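PDB 4FGM: aminopeptidase N family protein from Idiomarina loihiensis L2TR, which is probably a zinc-dependent aminopeptidase of the M61 family, thought to release residues from the N-terminal end of peptides. Local coordinates for residues A[214-219]-A[404-409]; A[176-181]-A[203-208]; A[299-304]-A[419-424]. One frame throughout, in Å; residues are numbered along the deposited sequence.

Contact 1 (A[214-219]-A[404-409])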
loop_
_atom_site.group_PDB
_atom_site.type_symbol
_atom_site.label_atom_id
_atom_site.label_comp_id
_atom_site.label_asym_id
_atom_site.label_seq_id
_atom_site.Cartn_x
_atom_site.Cartn_y
_atom_site.Cartn_z
ATOM N N LEU A 214 15.910 13.183 8.098
ATOM C CA LEU A 214 14.801 14.070 7.770
ATOM C C LEU A 214 13.974 14.453 8.998
ATOM O O LEU A 214 13.708 15.633 9.234
ATOM C CB LEU A 214 13.906 13.417 6.711
ATOM C CG LEU A 214 12.754 14.243 6.133
ATOM C CD1 LEU A 214 12.384 13.698 4.768
ATOM C CD2 LEU A 214 11.559 14.220 7.071
ATOM N N PHE A 215 13.562 13.456 9.773
ATOM C CA PHE A 215 12.777 13.717 10.968
ATOM C C PHE A 215 13.689 14.036 12.147
ATOM O O PHE A 215 13.232 14.512 13.189
ATOM C CB PHE A 215 11.896 12.511 11.305
ATOM C CG PHE A 215 10.813 12.255 10.302
ATOM C CD1 PHE A 215 11.035 11.418 9.216
ATOM C CD2 PHE A 215 9.571 12.872 10.429
ATOM C CE1 PHE A 215 10.035 11.202 8.268
ATOM C CE2 PHE A 215 8.566 12.664 9.490
ATOM C CZ PHE A 215 8.798 11.825 8.406
ATOM N N GLU A 216 14.979 13.765 11.968
ATOM C CA GLU A 216 15.974 14.013 13.003
ATOM C C GLU A 216 15.715 13.160 14.237
ATOM O O GLU A 216 16.288 13.403 15.293
ATOM C CB GLU A 216 15.969 15.496 13.387
ATOM C CG GLU A 216 16.468 16.411 12.286
ATOM C CD GLU A 216 16.372 17.878 12.650
ATOM O OE1 GLU A 216 16.264 18.191 13.855
ATOM O OE2 GLU A 216 16.419 18.719 11.727
ATOM N N GLU A 217 14.861 12.154 14.089
ATOM C CA GLU A 217 14.504 11.276 15.193
ATOM C C GLU A 217 13.739 10.060 14.679
ATOM O O GLU A 217 12.977 10.169 13.719
ATOM C CB GLU A 217 13.633 12.048 16.184
ATOM C CG GLU A 217 13.307 11.304 17.458
ATOM C CD GLU A 217 12.695 12.213 18.506
ATOM O OE1 GLU A 217 13.101 13.394 18.569
ATOM O OE2 GLU A 217 11.827 11.748 19.279
ATOM N N ALA A 218 13.938 8.909 15.316
ATOM C CA ALA A 218 13.245 7.686 14.926
ATOM C C ALA A 218 12.303 7.264 16.049
ATOM O O ALA A 218 12.686 7.263 17.214
ATOM C CB ALA A 218 14.248 6.584 14.647
ATOM N N PRO A 219 11.055 6.904 15.716
ATOM C CA PRO A 219 10.087 6.488 16.740
ATOM C C PRO A 219 10.225 5.036 17.200
ATOM O O PRO A 219 9.464 4.573 18.042
ATOM C CB PRO A 219 8.745 6.754 16.065
ATOM C CG PRO A 219 9.035 6.404 14.637
ATOM C CD PRO A 219 10.397 7.055 14.404
ATOM N N VAL A 404 8.564 20.577 6.587
ATOM C CA VAL A 404 7.227 20.657 7.152
ATOM C C VAL A 404 6.823 19.324 7.785
ATOM O O VAL A 404 6.189 19.302 8.849
ATOM C CB VAL A 404 6.193 21.058 6.068
ATOM C CG1 VAL A 404 4.774 20.921 6.608
ATOM C CG2 VAL A 404 6.450 22.497 5.619
HETATM N N MSE A 405 7.189 18.215 7.140
HETATM C CA MSE A 405 6.854 16.888 7.667
HETATM C C MSE A 405 7.551 16.677 9.009
HETATM O O MSE A 405 6.940 16.204 9.970
HETATM C CB MSE A 405 7.275 15.780 6.688
HETATM C CG MSE A 405 6.561 15.802 5.339
HETATM SE SE MSE A 405 4.628 15.670 5.478
HETATM C CE MSE A 405 4.532 13.948 6.370
ATOM N N LYS A 406 8.834 17.032 9.063
ATOM C CA LYS A 406 9.620 16.897 10.290
ATOM C C LYS A 406 8.908 17.607 11.439
ATOM O O LYS A 406 8.616 17.011 12.481
ATOM C CB LYS A 406 11.008 17.524 10.112
ATOM C CG LYS A 406 11.866 17.485 11.376
ATOM C CD LYS A 406 12.934 18.570 11.379
ATOM C CE LYS A 406 12.484 19.799 12.167
ATOM N NZ LYS A 406 12.478 19.573 13.649
ATOM N N GLU A 407 8.633 18.890 11.230
ATOM C CA GLU A 407 7.970 19.709 12.231
ATOM C C GLU A 407 6.586 19.186 12.597
ATOM O O GLU A 407 6.250 19.099 13.781
ATOM C CB GLU A 407 7.898 21.156 11.745
ATOM C CG GLU A 407 9.272 21.822 11.691
ATOM C CD GLU A 407 9.238 23.206 11.074
ATOM O OE1 GLU A 407 8.197 23.883 11.194
ATOM O OE2 GLU A 407 10.259 23.624 10.481
ATOM N N LEU A 408 5.782 18.828 11.600
ATOM C CA LEU A 408 4.453 18.307 11.898
ATOM C C LEU A 408 4.577 17.039 12.728
ATOM O O LEU A 408 3.750 16.779 13.600
ATOM C CB LEU A 408 3.672 18.011 10.615
ATOM C CG LEU A 408 3.046 19.219 9.912
ATOM C CD1 LEU A 408 2.449 18.788 8.579
ATOM C CD2 LEU A 408 1.976 19.826 10.800
ATOM N N TRP A 409 5.620 16.255 12.472
ATOM C CA TRP A 409 5.805 15.023 13.224
ATOM C C TRP A 409 6.154 15.290 14.687
ATOM O O TRP A 409 5.621 14.635 15.582
ATOM C CB TRP A 409 6.899 14.143 12.610
ATOM C CG TRP A 409 7.011 12.845 13.352
ATOM C CD1 TRP A 409 6.138 11.792 13.302
ATOM C CD2 TRP A 409 7.973 12.517 14.359
ATOM N NE1 TRP A 409 6.492 10.836 14.220
ATOM C CE2 TRP A 409 7.613 11.256 14.887
ATOM C CE3 TRP A 409 9.099 13.172 14.877
ATOM C CZ2 TRP A 409 8.343 10.632 15.903
ATOM C CZ3 TRP A 409 9.824 12.552 15.888
ATOM C CH2 TRP A 409 9.439 11.295 16.393
#
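An edge-to-face aromatic pair, F215 with W409, joins the C-terminal end of helix 197-215 to helix 401-413 in a zinc-binding protein assigned to the M61 peptidase family. The edge of the F215 ring is turned, with an offset, toward the face of the W409 five-membered ring; the centroids are 5.4 Å apart and the planes stand at 78°. F215 CD2 comes within 3.7 Å of W409 CB, which lies at the phenyl edge, and F215 CE2 approaches the backbone O of M405. With its CG anti to the backbone N (chi1 -177°), W409 extends its six-membered ring beyond the phenyl toward the loop that follows helix 197-215. There P219 CB approaches W409 CZ2 at 3.9 Å, while the E217 carboxylate lies at the indole edge with its plane almost perpendicular to the ring. Its OE2 is the oxygen near W409 CH2; OE1 has a salt bridge to K414. W409 NE1 is hydrogen-bonded to T283, which would limit the rotation of the indole. W279, just past the zinc-binding helix 262-277, stacks on F215 and meets W409 edge-to-face, part of an aromatic cluster that also includes F276. The zinc is near but separate, about 12 Å from the side chain of M405, a selenomethionine. Helix 197-215 gives out at E216, which takes a positive phi of 63°. Over this helix end runs the aliphatic part of K406: its CG lies 3.4 Å from the carbonyl O of L214 and also near that of F215, which accepts a hydrogen bond from H410 NE2. Farther out the K406 chain bends, and its contact with E216 is carried by methylenes, K406 CD lying 3.5 Å from E216 OE2, whereas K406 NZ stays 4.0 Å from E216 OE1, beyond salt-bridge range.

Contact 2 (A[176-181]-A[203-208])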
loop_
_atom_site.group_PDB
_atom_site.type_symbol
_atom_site.label_atom_id
_atom_site.label_comp_id
_atom_site.label_asym_id
_atom_site.label_seq_id
_atom_site.Cartn_x
_atom_site.Cartn_y
_atom_site.Cartn_z
ATOM N N GLU A 176 19.494 -10.472 6.813
ATOM C CA GLU A 176 20.670 -9.627 6.652
ATOM C C GLU A 176 20.475 -8.353 7.472
ATOM O O GLU A 176 19.588 -7.544 7.195
ATOM C CB GLU A 176 20.863 -9.262 5.177
ATOM C CG GLU A 176 22.158 -8.522 4.866
ATOM C CD GLU A 176 23.362 -9.445 4.788
ATOM O OE1 GLU A 176 23.768 -9.997 5.833
ATOM O OE2 GLU A 176 23.900 -9.620 3.673
ATOM N N GLU A 177 21.318 -8.184 8.480
ATOM C CA GLU A 177 21.252 -7.030 9.357
ATOM C C GLU A 177 22.091 -5.859 8.852
ATOM O O GLU A 177 23.056 -6.042 8.122
ATOM C CB GLU A 177 21.718 -7.436 10.756
ATOM C CG GLU A 177 20.624 -7.417 11.802
ATOM C CD GLU A 177 20.555 -8.702 12.599
ATOM O OE1 GLU A 177 21.618 -9.185 13.042
ATOM O OE2 GLU A 177 19.437 -9.225 12.788
ATOM N N PHE A 178 21.693 -4.651 9.229
ATOM C CA PHE A 178 22.432 -3.452 8.859
ATOM C C PHE A 178 22.098 -2.321 9.821
ATOM O O PHE A 178 21.164 -2.436 10.613
ATOM C CB PHE A 178 22.134 -3.036 7.412
ATOM C CG PHE A 178 20.697 -2.670 7.140
ATOM C CD1 PHE A 178 19.742 -3.654 6.906
ATOM C CD2 PHE A 178 20.313 -1.333 7.060
ATOM C CE1 PHE A 178 18.433 -3.313 6.565
ATOM C CE2 PHE A 178 19.003 -0.978 6.720
ATOM C CZ PHE A 178 18.060 -1.969 6.479
ATOM N N ILE A 179 22.855 -1.230 9.775
ATOM C CA ILE A 179 22.563 -0.133 10.688
ATOM C C ILE A 179 22.418 1.213 9.995
ATOM O O ILE A 179 23.105 1.517 9.024
ATOM C CB ILE A 179 23.637 -0.020 11.818
ATOM C CG1 ILE A 179 24.849 0.769 11.333
ATOM C CG2 ILE A 179 24.072 -1.411 12.275
ATOM C CD1 ILE A 179 24.889 2.197 11.864
ATOM N N ALA A 180 21.488 2.008 10.502
ATOM C CA ALA A 180 21.245 3.338 9.981
ATOM C C ALA A 180 21.208 4.235 11.215
ATOM O O ALA A 180 20.363 4.050 12.098
ATOM C CB ALA A 180 19.914 3.381 9.234
ATOM N N HIS A 181 22.136 5.188 11.279
ATOM C CA HIS A 181 22.236 6.103 12.411
ATOM C C HIS A 181 22.200 5.379 13.749
ATOM O O HIS A 181 21.395 5.704 14.618
ATOM C CB HIS A 181 21.124 7.148 12.365
ATOM C CG HIS A 181 21.338 8.203 11.332
ATOM N ND1 HIS A 181 22.469 8.251 10.542
ATOM C CD2 HIS A 181 20.575 9.256 10.957
ATOM C CE1 HIS A 181 22.392 9.286 9.729
ATOM N NE2 HIS A 181 21.251 9.914 9.959
ATOM N N ASP A 203 21.665 -0.327 0.134
ATOM C CA ASP A 203 20.781 0.715 -0.378
ATOM C C ASP A 203 19.717 1.091 0.658
ATOM O O ASP A 203 19.377 2.272 0.805
ATOM C CB ASP A 203 20.106 0.281 -1.685
ATOM C CG ASP A 203 21.070 0.250 -2.856
ATOM O OD1 ASP A 203 22.091 0.971 -2.800
ATOM O OD2 ASP A 203 20.803 -0.480 -3.835
ATOM N N LEU A 204 19.190 0.097 1.376
ATOM C CA LEU A 204 18.180 0.381 2.390
ATOM C C LEU A 204 18.781 1.268 3.484
ATOM O O LEU A 204 18.111 2.170 4.008
ATOM C CB LEU A 204 17.626 -0.917 2.993
ATOM C CG LEU A 204 16.737 -1.762 2.064
ATOM C CD1 LEU A 204 16.279 -3.037 2.783
ATOM C CD2 LEU A 204 15.524 -0.929 1.619
ATOM N N ALA A 205 20.047 1.018 3.816
ATOM C CA ALA A 205 20.729 1.811 4.833
ATOM C C ALA A 205 20.720 3.275 4.402
ATOM O O ALA A 205 20.469 4.165 5.214
ATOM C CB ALA A 205 22.167 1.328 5.020
ATOM N N LYS A 206 20.990 3.521 3.122
ATOM C CA LYS A 206 20.993 4.881 2.603
ATOM C C LYS A 206 19.606 5.499 2.701
ATOM O O LYS A 206 19.442 6.596 3.245
ATOM C CB LYS A 206 21.484 4.914 1.147
ATOM C CG LYS A 206 22.985 5.106 1.022
ATOM C CD LYS A 206 23.420 5.453 -0.400
ATOM C CE LYS A 206 23.607 4.216 -1.262
ATOM N NZ LYS A 206 24.109 4.572 -2.622
ATOM N N ILE A 207 18.607 4.798 2.177
ATOM C CA ILE A 207 17.244 5.299 2.230
ATOM C C ILE A 207 16.837 5.592 3.678
ATOM O O ILE A 207 16.334 6.676 3.987
ATOM C CB ILE A 207 16.261 4.281 1.627
ATOM C CG1 ILE A 207 16.557 4.108 0.133
ATOM C CG2 ILE A 207 14.834 4.732 1.855
ATOM C CD1 ILE A 207 15.845 2.936 -0.507
ATOM N N CYS A 208 17.071 4.626 4.561
ATOM C CA CYS A 208 16.718 4.774 5.970
ATOM C C CYS A 208 17.419 5.931 6.680
ATOM O O CYS A 208 16.787 6.673 7.437
ATOM C CB CYS A 208 16.988 3.466 6.715
ATOM S SG CYS A 208 15.839 2.143 6.272
#
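F178 reaches from strand 174-180 onto helix 197-215 and brings its ring against L204 and A205. Its CG sits between the backbone N and the carbonyl carbon (chi1 62°), which brings CD2, CE2 and CZ to the helix. CZ of F178 lies 3.7 Å from CB of L204, the two side chains crossing at about a right angle. Next to this, F178 CD2 meets A205 CB at 3.8 Å and F178 CE2 comes to 3.7 Å from the backbone N of A205. The sulfur of C208 is more distant, 4.5 Å from F178 CE2, and lies near the ring plane at the edge. Two residues on, A180 also points its CB toward the helix and touches C208 CB at 3.9 Å. The small A180, A205 and C208 are consistent with the close approach of the axes of strand 176-180 and helix 203-208, 7.7 Å, which run in nearly the same direction, 26° apart. Strand 174-180 is the outermost strand on one side of a five-stranded mixed sheet. Helix 197-215 is the crossover of a beta-alpha-beta unit, linking the neighbouring parallel strands 183-190 and 222-230, and L204, I207 and C208 also touch the zinc-binding helix 262-277.

Contact 3 (A[299-304]-A[419-424])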
loop_
_atom_site.group_PDB
_atom_site.type_symbol
_atom_site.label_atom_id
_atom_site.label_comp_id
_atom_site.label_asym_id
_atom_site.label_seq_id
_atom_site.Cartn_x
_atom_site.Cartn_y
_atom_site.Cartn_z
ATOM N N TYR A 299 -14.271 6.384 9.396
ATOM C CA TYR A 299 -14.124 7.408 8.376
ATOM C C TYR A 299 -13.184 8.569 8.667
ATOM O O TYR A 299 -13.194 9.131 9.756
ATOM C CB TYR A 299 -15.512 7.966 8.042
ATOM C CG TYR A 299 -16.537 6.909 7.683
ATOM C CD1 TYR A 299 -16.566 6.340 6.409
ATOM C CD2 TYR A 299 -17.479 6.474 8.620
ATOM C CE1 TYR A 299 -17.505 5.365 6.075
ATOM C CE2 TYR A 299 -18.423 5.503 8.295
ATOM C CZ TYR A 299 -18.431 4.950 7.020
ATOM O OH TYR A 299 -19.349 3.974 6.682
ATOM N N THR A 300 -12.380 8.923 7.673
ATOM C CA THR A 300 -11.466 10.051 7.771
ATOM C C THR A 300 -11.086 10.489 6.356
ATOM O O THR A 300 -10.813 9.659 5.490
ATOM C CB THR A 300 -10.178 9.712 8.566
ATOM O OG1 THR A 300 -9.332 10.871 8.603
ATOM C CG2 THR A 300 -9.419 8.557 7.918
ATOM N N GLU A 301 -11.084 11.795 6.126
ATOM C CA GLU A 301 -10.746 12.345 4.816
ATOM C C GLU A 301 -9.267 12.682 4.732
ATOM O O GLU A 301 -8.824 13.265 3.744
ATOM C CB GLU A 301 -11.535 13.629 4.565
ATOM C CG GLU A 301 -11.150 14.761 5.524
ATOM C CD GLU A 301 -11.829 16.074 5.191
ATOM O OE1 GLU A 301 -13.078 16.101 5.106
ATOM O OE2 GLU A 301 -11.109 17.081 5.018
ATOM N N GLN A 302 -8.504 12.312 5.758
ATOM C CA GLN A 302 -7.085 12.642 5.793
ATOM C C GLN A 302 -6.093 11.745 5.045
ATOM O O GLN A 302 -4.887 12.005 5.068
ATOM C CB GLN A 302 -6.646 12.780 7.249
ATOM C CG GLN A 302 -7.361 13.905 7.984
ATOM C CD GLN A 302 -6.974 13.989 9.445
ATOM O OE1 GLN A 302 -5.791 14.028 9.786
ATOM N NE2 GLN A 302 -7.972 14.026 10.317
ATOM N N LEU A 303 -6.572 10.702 4.373
ATOM C CA LEU A 303 -5.654 9.827 3.650
ATOM C C LEU A 303 -4.922 10.541 2.512
ATOM O O LEU A 303 -3.925 10.030 1.998
ATOM C CB LEU A 303 -6.388 8.597 3.122
ATOM C CG LEU A 303 -6.941 7.667 4.212
ATOM C CD1 LEU A 303 -7.498 6.404 3.568
ATOM C CD2 LEU A 303 -5.841 7.305 5.207
ATOM N N TRP A 304 -5.400 11.722 2.119
ATOM C CA TRP A 304 -4.737 12.478 1.055
ATOM C C TRP A 304 -3.368 12.885 1.579
ATOM O O TRP A 304 -2.415 13.083 0.821
ATOM C CB TRP A 304 -5.524 13.745 0.693
ATOM C CG TRP A 304 -5.601 14.773 1.801
ATOM C CD1 TRP A 304 -6.606 14.916 2.726
ATOM C CD2 TRP A 304 -4.640 15.795 2.098
ATOM N NE1 TRP A 304 -6.327 15.962 3.573
ATOM C CE2 TRP A 304 -5.130 16.517 3.214
ATOM C CE3 TRP A 304 -3.415 16.172 1.531
ATOM C CZ2 TRP A 304 -4.436 17.595 3.770
ATOM C CZ3 TRP A 304 -2.724 17.250 2.086
ATOM C CH2 TRP A 304 -3.238 17.947 3.196
ATOM N N THR A 419 -3.925 14.515 14.264
ATOM C CA THR A 419 -4.299 15.610 13.379
ATOM C C THR A 419 -5.785 15.576 13.052
ATOM O O THR A 419 -6.345 14.509 12.800
ATOM C CB THR A 419 -3.521 15.549 12.044
ATOM O OG1 THR A 419 -3.777 14.296 11.393
ATOM C CG2 THR A 419 -2.035 15.708 12.285
ATOM N N ALA A 420 -6.419 16.746 13.074
ATOM C CA ALA A 420 -7.837 16.864 12.734
ATOM C C ALA A 420 -7.855 17.142 11.235
ATOM O O ALA A 420 -6.807 17.436 10.648
ATOM C CB ALA A 420 -8.481 18.014 13.496
ATOM N N ASP A 421 -9.025 17.060 10.612
ATOM C CA ASP A 421 -9.115 17.274 9.170
ATOM C C ASP A 421 -8.497 18.564 8.654
ATOM O O ASP A 421 -7.919 18.579 7.570
ATOM C CB ASP A 421 -10.567 17.199 8.702
ATOM C CG ASP A 421 -11.196 15.847 8.970
ATOM O OD1 ASP A 421 -10.447 14.892 9.266
ATOM O OD2 ASP A 421 -12.437 15.740 8.872
ATOM N N ASP A 422 -8.591 19.638 9.429
ATOM C CA ASP A 422 -8.055 20.928 8.993
ATOM C C ASP A 422 -6.716 21.329 9.611
ATOM O O ASP A 422 -6.191 22.403 9.319
ATOM C CB ASP A 422 -9.093 22.027 9.254
ATOM C CG ASP A 422 -9.308 22.292 10.734
ATOM O OD1 ASP A 422 -9.313 21.322 11.526
ATOM O OD2 ASP A 422 -9.485 23.472 11.105
ATOM N N THR A 423 -6.157 20.462 10.446
ATOM C CA THR A 423 -4.882 20.747 11.101
ATOM C C THR A 423 -3.754 21.174 10.169
ATOM O O THR A 423 -3.134 22.217 10.380
ATOM C CB THR A 423 -4.386 19.530 11.915
ATOM O OG1 THR A 423 -5.318 19.242 12.967
ATOM C CG2 THR A 423 -3.005 19.812 12.516
ATOM N N VAL A 424 -3.477 20.372 9.146
ATOM C CA VAL A 424 -2.394 20.681 8.220
ATOM C C VAL A 424 -2.561 21.998 7.455
ATOM O O VAL A 424 -1.614 22.780 7.356
ATOM C CB VAL A 424 -2.173 19.520 7.212
ATOM C CG1 VAL A 424 -1.111 19.902 6.182
ATOM C CG2 VAL A 424 -1.727 18.274 7.961
HETATM O O HOH W 1 -10.985 12.544 10.417
HETATM O O HOH W 2 -8.274 16.772 5.361
HETATM O O HOH W 3 -13.088 13.312 8.005
HETATM O O HOH W 4 -14.144 17.627 8.010
#
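Q302 extends straight beyond CG (chi2 177°) to carry its amide to T419, whose OG1 lies between its own backbone N and carbonyl carbon (chi1 59°), which turns OG1 to the Q302 amide oxygen. T419 OG1 donates to Q302 OE1 at 2.6 Å, in the carbonyl plane. The Q302 NE2 group gives two bonds: one of 3.0 Å to the backbone O of T419, reached from above its carbonyl plane, and one of 2.8 Å to D421 OD1 on the lone pair facing away from OD2. Three bonds therefore hold the buried amide and settle which end is oxygen. T419 OG1 is also hydrogen-bonded to Y306 OH. Each segment runs into the start of a helix, 303-306 and 423-429; an ST turn, in which T300 OG1 accepts from Q302 N, lies just before helix 303-306, which leads to the zinc ligand E307. Beside the amide, the carboxylates of E301 and D421 stack with planes only 2° apart and E301 OE1 3.8 Å from D421 OD2. This closeness of like charges might raise the pKa of one of them, although two waters donate to D421 OD2 and Y445 OH is hydrogen-bonded to E301 OE2. A further water accepts from W304 NE1 at 2.8 Å and donates to E301 OE2 and to the backbone O of D421.

How the contacts relate
Contacts 1 and 2 share helix 197-215 without touching: contact 2 sets its middle against the edge strand 174-180 of the five-stranded sheet, and contact 1 joins its C-terminal end to helix 401-413. Their centres are about 18 Å apart, their nearest atoms about 7 Å. Contacts 1 and 3, with centres also about 18 Å apart, do touch, L408 CD1 lying 4.3 Å from V424 CG2, where the consecutive helices 401-413 and 423-429 pack. Contacts 2 and 3 have centres about 31 Å apart and nearest atoms about 19 Å. In sequence, contact 2 closes first, while contacts 1 and 3 interleave. Contact 1 thus lies between the other two, from the sheet to the helices that follow the zinc-binding segments.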